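Local atomic coordinates of S-adenosyl-L-methionine methyl transferase (Ruegeria pomeroyi DSS-3, PDB entry 3IHT), a protein that binds S-adenosylmethionine in a Rossmann-like fold and probably transfers its methyl group to an acceptor substrate. Residues A[40-51]-A[65-76]; A[29-40]-A[138-146]. All coordinates share one frame; numbering follows the deposited sequence. Where two conformers were deposited one is given.

Interaction 1 (A[40-51]-A[65-76]); sequences LSGPVYELGLGN and REIYVFERAVAS. With SAM (S-adenosylmethionine), chain C.
L40 O and G42 O both lie against CD of R65, the latter at 3.2 Å. From V44 the two chains pair as parallel strands: V44 N donates to E66 O and V44 O accepts Y68 N, while E46 N donates to Y68 O and E46 O accepts F70 N. Y45 sends its ring to the face shared with Y68 and F70, where F70 CE1 sits over one face of the tyrosine, 3.5 Å from CG, with the ring planes at 57°. E46 lies on the other face and ends on H111 and T54. L47 rejoins the aromatic side, its CD2 resting over the F70 ring in a CH-pi contact. G48 N closes the pairing on F70 O. L49 N donates to the anti lone pair of E71 OE1 (2.8 Å), as G50 N does weakly to the same oxygen. L49 CB packs on V69 CG1 at 3.7 Å, and CG, anti to the backbone N (chi1 180°), helps carry CD2 to S76. E71 also holds both ribose hydroxyls of SAM, O3' through OE1 (2.6 Å) and O2' through OE2 (2.8 Å). The glycine-rich loop after the first strand and the acidic residue ending the second are characteristic of Rossmann-like methyltransferases.

Interaction 2 (A[29-40]-A[138-146]); sequences CLEHAIAQTAGL and AQGGLMVSS
L142 rises from its strand into a groove of the helix end, and T37 meets it at an oblique angle, CG2 lying 3.5 Å from L142 CG. The leucine's CD1 goes further in and touches Q36 CB at 3.6 Å and the CA of A33. Two residues along, V144 points to the same side of the sheet and spreads its branches: with CG1 anti to the backbone N (chi1 175°), that methyl reaches C29 CB at 3.8 Å, while CG2 meets A33 CB at 3.7 Å. A33 thus sits between the two strand side chains, its short methyl consistent with the close approach of helix 29-36 to strand 141-145, 8.7 Å between the axes of these short segments, which run almost antiparallel at 171°. T37 keeps its two branches apart: OG1 turns back to A33 O (2.8 Å), tilted from the carbonyl plane, which leaves CG2 facing the leucine. A serine in its place would probably leave a gap beside L142 CG, where the methyl now packs. Beyond the helix, L40 lays CD1 along the peptide joining G140 and G141, in the type II turn A138 to G141. The direct contacts are therefore almost wholly apolar, with shape and burial holding helix to sheet, while T37 OG1 is held by A33 O and R65, and Q36 O and G140 O share a water.

Overall arrangement
Both contacts build on one sheet, in which strand 107-112 separates strand 44-47 of interaction 1 from strand 141-145 of interaction 2. Their centres lie about 14 Å apart, and L40 belongs to both, on the link from helix 15-36 into strand 44-47. R65 ties them more directly: its NH1 is 2.8 Å from T37 OG1 and its NH2 3.1 Å from I34 O, both probable hydrogen bonds, fastening the helix end to the start of the 65-76 segment. Interaction 1 shapes the cofactor pocket itself. Interaction 2 stands further back, the L30 side chain being about 7 Å from SAM and about 4 Å from the side chain of T54, a cofactor-binding residue.

Interaction 1 (A[40-51]-A[65-76])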
loop_
_atom_site.group_PDB
_atom_site.type_symbol
_atom_site.label_atom_id
_atom_site.label_comp_id
_atom_site.label_asym_id
_atom_site.label_seq_id
_atom_site.Cartn_x
_atom_site.Cartn_y
_atom_site.Cartn_z
ATOM N N LEU A 40 -15.071 -7.463 25.398
ATOM C CA LEU A 40 -16.347 -6.954 24.876
ATOM C C LEU A 40 -16.854 -7.911 23.789
ATOM O O LEU A 40 -16.044 -8.543 23.113
ATOM C CB LEU A 40 -16.167 -5.551 24.292
ATOM C CG LEU A 40 -15.612 -4.490 25.253
ATOM C CD1 LEU A 40 -15.453 -3.130 24.528
ATOM C CD2 LEU A 40 -16.498 -4.353 26.526
ATOM N N SER A 41 -18.168 -8.039 23.643
ATOM C CA SER A 41 -18.708 -8.992 22.678
ATOM C C SER A 41 -19.448 -8.343 21.523
ATOM O O SER A 41 -19.864 -9.036 20.610
ATOM C CB SER A 41 -19.604 -10.017 23.354
ATOM O OG SER A 41 -20.726 -9.394 23.899
ATOM N N GLY A 42 -19.623 -7.030 21.576
ATOM C CA GLY A 42 -20.226 -6.302 20.471
ATOM C C GLY A 42 -19.338 -6.291 19.236
ATOM O O GLY A 42 -18.136 -6.596 19.300
ATOM N N PRO A 43 -19.917 -5.931 18.087
ATOM C CA PRO A 43 -19.181 -6.092 16.831
ATOM C C PRO A 43 -18.055 -5.102 16.578
ATOM O O PRO A 43 -17.939 -4.061 17.217
ATOM C CB PRO A 43 -20.267 -5.910 15.757
ATOM C CG PRO A 43 -21.259 -5.074 16.369
ATOM C CD PRO A 43 -21.294 -5.489 17.848
ATOM N N VAL A 44 -17.224 -5.489 15.631
ATOM C CA VAL A 44 -16.202 -4.648 15.047
ATOM C C VAL A 44 -16.790 -4.045 13.781
ATOM O O VAL A 44 -17.407 -4.754 12.979
ATOM C CB VAL A 44 -14.964 -5.471 14.714
ATOM C CG1 VAL A 44 -13.916 -4.615 13.999
ATOM C CG2 VAL A 44 -14.428 -6.214 16.000
ATOM N N TYR A 45 -16.660 -2.735 13.637
ATOM C CA TYR A 45 -17.099 -2.039 12.431
ATOM C C TYR A 45 -15.881 -1.643 11.627
ATOM O O TYR A 45 -14.974 -0.986 12.148
ATOM C CB TYR A 45 -17.928 -0.770 12.739
ATOM C CG TYR A 45 -19.306 -0.951 13.368
ATOM C CD1 TYR A 45 -19.902 -2.220 13.496
ATOM C CD2 TYR A 45 -20.017 0.147 13.850
ATOM C CE1 TYR A 45 -21.138 -2.390 14.081
ATOM C CE2 TYR A 45 -21.293 -0.015 14.411
ATOM C CZ TYR A 45 -21.849 -1.293 14.519
ATOM O OH TYR A 45 -23.089 -1.486 15.101
ATOM N N GLU A 46 -15.880 -2.000 10.347
ATOM C CA GLU A 46 -14.818 -1.653 9.400
ATOM C C GLU A 46 -15.389 -0.634 8.429
ATOM O O GLU A 46 -16.263 -0.966 7.621
ATOM C CB GLU A 46 -14.368 -2.930 8.663
ATOM C CG GLU A 46 -13.428 -2.740 7.475
ATOM C CD GLU A 46 -12.004 -2.385 7.866
ATOM O OE1 GLU A 46 -11.775 -2.058 9.055
ATOM O OE2 GLU A 46 -11.106 -2.451 6.999
ATOM N N LEU A 47 -14.927 0.614 8.522
ATOM C CA LEU A 47 -15.468 1.686 7.698
ATOM C C LEU A 47 -14.568 1.854 6.487
ATOM O O LEU A 47 -13.425 2.373 6.595
ATOM C CB LEU A 47 -15.583 3.008 8.505
ATOM C CG LEU A 47 -16.351 2.884 9.819
ATOM C CD1 LEU A 47 -16.511 4.267 10.510
ATOM C CD2 LEU A 47 -17.722 2.246 9.607
ATOM N N GLY A 48 -15.071 1.452 5.324
ATOM C CA GLY A 48 -14.283 1.470 4.099
ATOM C C GLY A 48 -13.650 0.124 3.839
ATOM O O GLY A 48 -12.760 -0.311 4.563
ATOM N N LEU A 49 -14.086 -0.550 2.809
ATOM C CA LEU A 49 -13.525 -1.868 2.473
ATOM C C LEU A 49 -12.314 -1.776 1.567
ATOM O O LEU A 49 -11.274 -2.357 1.836
ATOM C CB LEU A 49 -14.625 -2.720 1.801
ATOM C CG LEU A 49 -14.195 -4.126 1.383
ATOM C CD1 LEU A 49 -13.672 -4.974 2.591
ATOM C CD2 LEU A 49 -15.359 -4.829 0.632
ATOM N N GLY A 50 -12.463 -1.050 0.455
ATOM C CA GLY A 50 -11.443 -0.974 -0.580
ATOM C C GLY A 50 -10.982 -2.328 -1.091
ATOM O O GLY A 50 -11.794 -3.232 -1.303
ATOM N N ASN A 51 -9.678 -2.492 -1.243
ATOM C CA ASN A 51 -9.110 -3.775 -1.662
ATOM C C ASN A 51 -9.402 -4.880 -0.647
ATOM O O ASN A 51 -9.472 -6.051 -1.019
ATOM C CB ASN A 51 -7.595 -3.631 -1.863
ATOM C CG ASN A 51 -6.942 -4.884 -2.365
ATOM O OD1 ASN A 51 -6.486 -5.718 -1.577
ATOM N ND2 ASN A 51 -6.835 -5.006 -3.691
ATOM N N ARG A 65 -16.312 -12.236 17.855
ATOM C CA ARG A 65 -17.070 -11.028 17.519
ATOM C C ARG A 65 -17.319 -11.019 16.021
ATOM O O ARG A 65 -16.508 -11.528 15.244
ATOM C CB ARG A 65 -16.275 -9.776 17.890
ATOM C CG ARG A 65 -16.237 -9.501 19.363
ATOM C CD ARG A 65 -15.423 -8.235 19.653
ATOM N NE ARG A 65 -14.006 -8.534 19.873
ATOM C CZ ARG A 65 -13.087 -7.607 20.075
ATOM N NH1 ARG A 65 -13.421 -6.331 20.018
ATOM N NH2 ARG A 65 -11.821 -7.957 20.321
ATOM N N GLU A 66 -18.445 -10.437 15.634
ATOM C CA GLU A 66 -18.817 -10.242 14.233
ATOM C C GLU A 66 -18.064 -9.037 13.705
ATOM O O GLU A 66 -17.726 -8.132 14.492
ATOM C CB GLU A 66 -20.338 -9.990 14.089
ATOM C CG GLU A 66 -21.243 -11.027 14.749
ATOM C CD GLU A 66 -22.696 -11.002 14.240
ATOM O OE1 GLU A 66 -23.413 -10.003 14.468
ATOM O OE2 GLU A 66 -23.131 -12.015 13.640
ATOM N N ILE A 67 -17.818 -9.007 12.401
ATOM C CA ILE A 67 -17.230 -7.815 11.751
ATOM C C ILE A 67 -18.247 -7.335 10.699
ATOM O O ILE A 67 -18.599 -8.100 9.798
ATOM C CB ILE A 67 -15.883 -8.055 11.072
ATOM C CG1 ILE A 67 -14.838 -8.643 12.041
ATOM C CG2 ILE A 67 -15.378 -6.706 10.396
ATOM C CD1 ILE A 67 -13.653 -9.376 11.341
ATOM N N TYR A 68 -18.766 -6.113 10.844
ATOM C CA TYR A 68 -19.600 -5.480 9.817
ATOM C C TYR A 68 -18.768 -4.480 9.020
ATOM O O TYR A 68 -17.963 -3.693 9.591
ATOM C CB TYR A 68 -20.805 -4.773 10.414
ATOM C CG TYR A 68 -21.826 -5.689 10.979
ATOM C CD1 TYR A 68 -21.662 -6.206 12.254
ATOM C CD2 TYR A 68 -22.929 -6.106 10.227
ATOM C CE1 TYR A 68 -22.598 -7.086 12.783
ATOM C CE2 TYR A 68 -23.843 -7.014 10.743
ATOM C CZ TYR A 68 -23.661 -7.480 12.026
ATOM O OH TYR A 68 -24.543 -8.363 12.601
ATOM N N VAL A 69 -18.949 -4.525 7.696
ATOM C CA VAL A 69 -18.214 -3.713 6.753
ATOM C C VAL A 69 -19.132 -2.680 6.137
ATOM O O VAL A 69 -20.187 -3.021 5.612
ATOM C CB VAL A 69 -17.559 -4.614 5.637
ATOM C CG1 VAL A 69 -16.893 -3.763 4.586
ATOM C CG2 VAL A 69 -16.559 -5.567 6.228
ATOM N N PHE A 70 -18.719 -1.405 6.210
ATOM C CA PHE A 70 -19.466 -0.264 5.667
ATOM C C PHE A 70 -18.753 0.175 4.392
ATOM O O PHE A 70 -17.549 0.463 4.408
ATOM C CB PHE A 70 -19.487 0.902 6.654
ATOM C CG PHE A 70 -20.259 0.637 7.922
ATOM C CD1 PHE A 70 -19.793 -0.273 8.869
ATOM C CD2 PHE A 70 -21.418 1.335 8.185
ATOM C CE1 PHE A 70 -20.470 -0.489 10.048
ATOM C CE2 PHE A 70 -22.110 1.122 9.381
ATOM C CZ PHE A 70 -21.640 0.232 10.300
ATOM N N GLU A 71 -19.444 0.140 3.271
ATOM C CA GLU A 71 -18.806 0.461 1.992
ATOM C C GLU A 71 -19.880 0.928 1.002
ATOM O O GLU A 71 -21.026 0.465 1.033
ATOM C CB GLU A 71 -18.048 -0.786 1.448
ATOM C CG GLU A 71 -17.466 -0.666 0.093
ATOM C CD GLU A 71 -16.494 0.523 -0.039
ATOM O OE1 GLU A 71 -15.445 0.516 0.626
ATOM O OE2 GLU A 71 -16.785 1.447 -0.809
ATOM N N ARG A 72 -19.518 1.867 0.143
ATOM C CA ARG A 72 -20.437 2.400 -0.845
ATOM C C ARG A 72 -20.397 1.569 -2.123
ATOM O O ARG A 72 -21.419 1.425 -2.780
ATOM C CB ARG A 72 -20.154 3.892 -1.137
ATOM C CG ARG A 72 -18.846 4.191 -1.836
ATOM C CD ARG A 72 -18.558 5.702 -1.777
ATOM N NE ARG A 72 -17.145 6.018 -1.891
ATOM C CZ ARG A 72 -16.637 7.228 -1.674
ATOM N NH1 ARG A 72 -17.426 8.224 -1.299
ATOM N NH2 ARG A 72 -15.337 7.433 -1.809
ATOM N N ALA A 73 -19.234 0.998 -2.453
ATOM C CA ALA A 73 -19.100 0.175 -3.652
ATOM C C ALA A 73 -18.095 -0.967 -3.438
ATOM O O ALA A 73 -16.914 -0.704 -3.233
ATOM C CB ALA A 73 -18.643 1.060 -4.795
ATOM N N VAL A 74 -18.558 -2.212 -3.458
ATOM C CA VAL A 74 -17.666 -3.331 -3.154
ATOM C C VAL A 74 -16.775 -3.652 -4.365
ATOM O O VAL A 74 -17.270 -3.994 -5.452
ATOM C CB VAL A 74 -18.443 -4.561 -2.707
ATOM C CG1 VAL A 74 -17.556 -5.816 -2.632
ATOM C CG2 VAL A 74 -19.176 -4.246 -1.351
ATOM N N ALA A 75 -15.475 -3.589 -4.158
ATOM C CA ALA A 75 -14.512 -3.932 -5.197
ATOM C C ALA A 75 -13.305 -4.579 -4.532
ATOM O O ALA A 75 -12.152 -4.325 -4.894
ATOM C CB ALA A 75 -14.105 -2.657 -5.956
ATOM N N SER A 76 -13.568 -5.415 -3.536
ATOM C CA SER A 76 -12.510 -6.080 -2.792
ATOM C C SER A 76 -11.862 -7.233 -3.556
ATOM O O SER A 76 -12.479 -7.861 -4.416
ATOM C CB SER A 76 -13.078 -6.645 -1.465
ATOM O OG SER A 76 -14.363 -7.240 -1.678
HETATM N N SAM C . -8.560 -0.250 4.686
HETATM C CA SAM C . -8.687 -0.771 3.283
HETATM C C SAM C . -7.657 -1.891 3.003
HETATM O O SAM C . -7.553 -2.429 1.873
HETATM O OXT SAM C . -6.834 -2.194 3.899
HETATM C CB SAM C . -8.621 0.355 2.231
HETATM C CG SAM C . -9.843 1.301 2.208
HETATM S SD SAM C . -9.780 2.559 0.855
HETATM C CE SAM C . -8.337 3.502 1.443
HETATM C "C5'" SAM C . -11.202 3.617 1.372
HETATM C "C4'" SAM C . -12.583 3.004 1.187
HETATM O "O4'" SAM C . -13.541 3.828 1.885
HETATM C "C3'" SAM C . -13.051 2.920 -0.270
HETATM O "O3'" SAM C . -13.458 1.599 -0.630
HETATM C "C2'" SAM C . -14.189 3.932 -0.370
HETATM O "O2'" SAM C . -15.232 3.668 -1.328
HETATM C "C1'" SAM C . -14.701 3.934 1.061
HETATM N N9 SAM C . -15.466 5.166 1.389
HETATM C C8 SAM C . -14.987 6.463 1.380
HETATM N N7 SAM C . -15.988 7.301 1.755
HETATM C C5 SAM C . -17.101 6.565 1.993
HETATM C C6 SAM C . -18.385 6.921 2.408
HETATM N N6 SAM C . -18.735 8.214 2.607
HETATM N N1 SAM C . -19.295 5.897 2.603
HETATM C C2 SAM C . -18.995 4.570 2.380
HETATM N N3 SAM C . -17.713 4.225 1.949
HETATM C C4 SAM C . -16.789 5.212 1.777
HETATM O O HOH W 1 -20.118 -9.296 17.754
HETATM O O HOH W 2 -14.405 -2.384 -1.974
#

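Interaction 2 (A[29-40]-A[138-146])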
loop_
_atom_site.group_PDB
_atom_site.type_symbol
_atom_site.label_atom_id
_atom_site.label_comp_id
_atom_site.label_asym_id
_atom_site.label_seq_id
_atom_site.Cartn_x
_atom_site.Cartn_y
_atom_site.Cartn_z
ATOM N N CYS A 29 -1.834 -0.935 15.523
ATOM C CA CYS A 29 -2.978 -0.340 16.237
ATOM C C CYS A 29 -4.160 -1.287 16.304
ATOM O O CYS A 29 -4.794 -1.427 17.347
ATOM C CB CYS A 29 -3.365 0.997 15.622
ATOM S SG CYS A 29 -2.153 2.285 15.980
ATOM N N LEU A 30 -4.467 -1.960 15.193
ATOM C CA LEU A 30 -5.586 -2.912 15.214
ATOM C C LEU A 30 -5.348 -4.120 16.095
ATOM O O LEU A 30 -6.238 -4.525 16.833
ATOM C CB LEU A 30 -5.970 -3.381 13.812
ATOM C CG LEU A 30 -6.636 -2.271 12.999
ATOM C CD1 LEU A 30 -6.839 -2.710 11.535
ATOM C CD2 LEU A 30 -7.972 -1.811 13.599
ATOM N N GLU A 31 -4.149 -4.699 16.050
ATOM C CA GLU A 31 -3.854 -5.839 16.907
ATOM C C GLU A 31 -3.932 -5.441 18.389
ATOM O O GLU A 31 -4.528 -6.151 19.213
ATOM C CB GLU A 31 -2.513 -6.475 16.526
ATOM C CG GLU A 31 -2.607 -7.250 15.185
ATOM C CD GLU A 31 -1.329 -7.905 14.741
ATOM O OE1 GLU A 31 -0.417 -8.045 15.566
ATOM O OE2 GLU A 31 -1.207 -8.260 13.548
ATOM N N HIS A 32 -3.412 -4.261 18.694
ATOM C CA HIS A 32 -3.491 -3.715 20.042
ATOM C C HIS A 32 -4.960 -3.494 20.444
ATOM O O HIS A 32 -5.379 -3.916 21.519
ATOM C CB HIS A 32 -2.702 -2.401 20.119
ATOM C CG HIS A 32 -2.778 -1.712 21.446
ATOM N ND1 HIS A 32 -2.286 -2.267 22.614
ATOM C CD2 HIS A 32 -3.287 -0.503 21.790
ATOM C CE1 HIS A 32 -2.502 -1.432 23.618
ATOM N NE2 HIS A 32 -3.080 -0.343 23.139
ATOM N N ALA A 33 -5.721 -2.851 19.557
ATOM C CA ALA A 33 -7.124 -2.513 19.835
ATOM C C ALA A 33 -7.996 -3.766 20.025
ATOM O O ALA A 33 -8.838 -3.800 20.930
ATOM C CB ALA A 33 -7.706 -1.587 18.772
ATOM N N ILE A 34 -7.754 -4.814 19.218
ATOM C CA ILE A 34 -8.469 -6.078 19.371
ATOM C C ILE A 34 -8.194 -6.675 20.764
ATOM O O ILE A 34 -9.118 -7.069 21.493
ATOM C CB ILE A 34 -8.108 -7.115 18.239
ATOM C CG1 ILE A 34 -8.650 -6.637 16.883
ATOM C CG2 ILE A 34 -8.618 -8.553 18.622
ATOM C CD1 ILE A 34 -7.974 -7.325 15.654
ATOM N N ALA A 35 -6.930 -6.722 21.155
ATOM C CA ALA A 35 -6.558 -7.248 22.470
ATOM C C ALA A 35 -7.197 -6.465 23.615
ATOM O O ALA A 35 -7.713 -7.048 24.598
ATOM C CB ALA A 35 -5.019 -7.257 22.623
ATOM N N GLN A 36 -7.153 -5.152 23.479
ATOM C CA GLN A 36 -7.670 -4.225 24.482
ATOM C C GLN A 36 -9.188 -4.254 24.591
ATOM O O GLN A 36 -9.727 -3.755 25.582
ATOM C CB GLN A 36 -7.249 -2.801 24.148
ATOM C CG GLN A 36 -5.784 -2.536 24.397
ATOM C CD GLN A 36 -5.491 -2.417 25.873
ATOM O OE1 GLN A 36 -6.132 -1.618 26.575
ATOM N NE2 GLN A 36 -4.548 -3.218 26.365
ATOM N N THR A 37 -9.862 -4.833 23.604
ATOM C CA THR A 37 -11.328 -4.952 23.607
ATOM C C THR A 37 -11.844 -6.392 23.651
ATOM O O THR A 37 -13.034 -6.633 23.406
ATOM C CB THR A 37 -11.955 -4.211 22.397
ATOM O OG1 THR A 37 -11.422 -4.712 21.175
ATOM C CG2 THR A 37 -11.683 -2.673 22.511
ATOM N N ALA A 38 -10.955 -7.334 23.959
ATOM C CA ALA A 38 -11.282 -8.761 23.919
ATOM C C ALA A 38 -12.346 -9.140 24.987
ATOM O O ALA A 38 -13.021 -10.162 24.863
ATOM C CB ALA A 38 -10.010 -9.602 24.111
ATOM N N GLY A 39 -12.509 -8.335 26.028
ATOM C CA GLY A 39 -13.589 -8.589 26.999
ATOM C C GLY A 39 -14.977 -8.074 26.583
ATOM O O GLY A 39 -15.957 -8.210 27.345
ATOM N N LEU A 40 -15.071 -7.463 25.398
ATOM C CA LEU A 40 -16.347 -6.954 24.876
ATOM C C LEU A 40 -16.854 -7.911 23.789
ATOM O O LEU A 40 -16.044 -8.543 23.113
ATOM C CB LEU A 40 -16.167 -5.551 24.292
ATOM C CG LEU A 40 -15.612 -4.490 25.253
ATOM C CD1 LEU A 40 -15.453 -3.130 24.528
ATOM C CD2 LEU A 40 -16.498 -4.353 26.526
ATOM N N ALA A 138 -19.600 1.101 22.536
ATOM C CA ALA A 138 -19.863 0.632 23.899
ATOM C C ALA A 138 -18.836 1.198 24.865
ATOM O O ALA A 138 -17.750 1.618 24.480
ATOM C CB ALA A 138 -19.860 -0.907 23.944
ATOM N N GLN A 139 -19.180 1.195 26.142
ATOM C CA GLN A 139 -18.181 1.516 27.165
ATOM C C GLN A 139 -17.015 0.563 27.045
ATOM O O GLN A 139 -17.202 -0.665 26.935
ATOM C CB GLN A 139 -18.806 1.461 28.569
ATOM C CG GLN A 139 -19.821 2.526 28.821
ATOM C CD GLN A 139 -20.423 2.458 30.231
ATOM O OE1 GLN A 139 -19.708 2.328 31.227
ATOM N NE2 GLN A 139 -21.740 2.586 30.309
ATOM N N GLY A 140 -15.810 1.142 27.036
ATOM C CA GLY A 140 -14.588 0.415 26.812
ATOM C C GLY A 140 -14.206 0.203 25.347
ATOM O O GLY A 140 -13.123 -0.286 25.050
ATOM N N GLY A 141 -15.101 0.561 24.440
ATOM C CA GLY A 141 -14.851 0.436 23.012
ATOM C C GLY A 141 -13.752 1.345 22.521
ATOM O O GLY A 141 -13.535 2.431 23.072
ATOM N N LEU A 142 -13.072 0.913 21.467
ATOM C CA LEU A 142 -11.989 1.691 20.882
ATOM C C LEU A 142 -12.323 2.095 19.442
ATOM O O LEU A 142 -13.127 1.401 18.747
ATOM C CB LEU A 142 -10.687 0.897 20.923
ATOM C CG LEU A 142 -10.152 0.516 22.306
ATOM C CD1 LEU A 142 -8.859 -0.288 22.156
ATOM C CD2 LEU A 142 -9.901 1.748 23.167
HETATM N N MSE A 143 -11.738 3.220 19.021
HETATM C CA MSE A 143 -11.873 3.757 17.670
HETATM C C MSE A 143 -10.468 3.949 17.129
HETATM O O MSE A 143 -9.637 4.613 17.754
HETATM C CB MSE A 143 -12.720 5.057 17.682
HETATM C CG MSE A 143 -13.308 5.427 16.340
HETATM SE SE MSE A 143 -11.995 6.278 15.212
HETATM C CE MSE A 143 -12.792 5.710 13.553
ATOM N N VAL A 144 -10.152 3.302 16.008
ATOM C CA VAL A 144 -8.834 3.423 15.363
ATOM C C VAL A 144 -9.044 4.034 13.977
ATOM O O VAL A 144 -9.889 3.563 13.201
ATOM C CB VAL A 144 -8.139 2.067 15.218
ATOM C CG1 VAL A 144 -6.812 2.169 14.442
ATOM C CG2 VAL A 144 -7.950 1.414 16.595
ATOM N N SER A 145 -8.293 5.090 13.688
ATOM C CA SER A 145 -8.447 5.797 12.425
ATOM C C SER A 145 -7.103 6.165 11.816
ATOM O O SER A 145 -6.159 6.398 12.510
ATOM C CB SER A 145 -9.218 7.106 12.644
ATOM O OG SER A 145 -9.568 7.714 11.375
ATOM N N SER A 146 -7.056 6.209 10.482
ATOM C CA SER A 146 -5.900 6.711 9.780
ATOM C C SER A 146 -5.987 8.228 9.566
ATOM O O SER A 146 -5.095 8.803 8.942
ATOM C CB SER A 146 -5.706 5.962 8.452
ATOM O OG SER A 146 -6.921 5.818 7.738
HETATM O O HOH W 3 -10.898 -1.093 26.441
#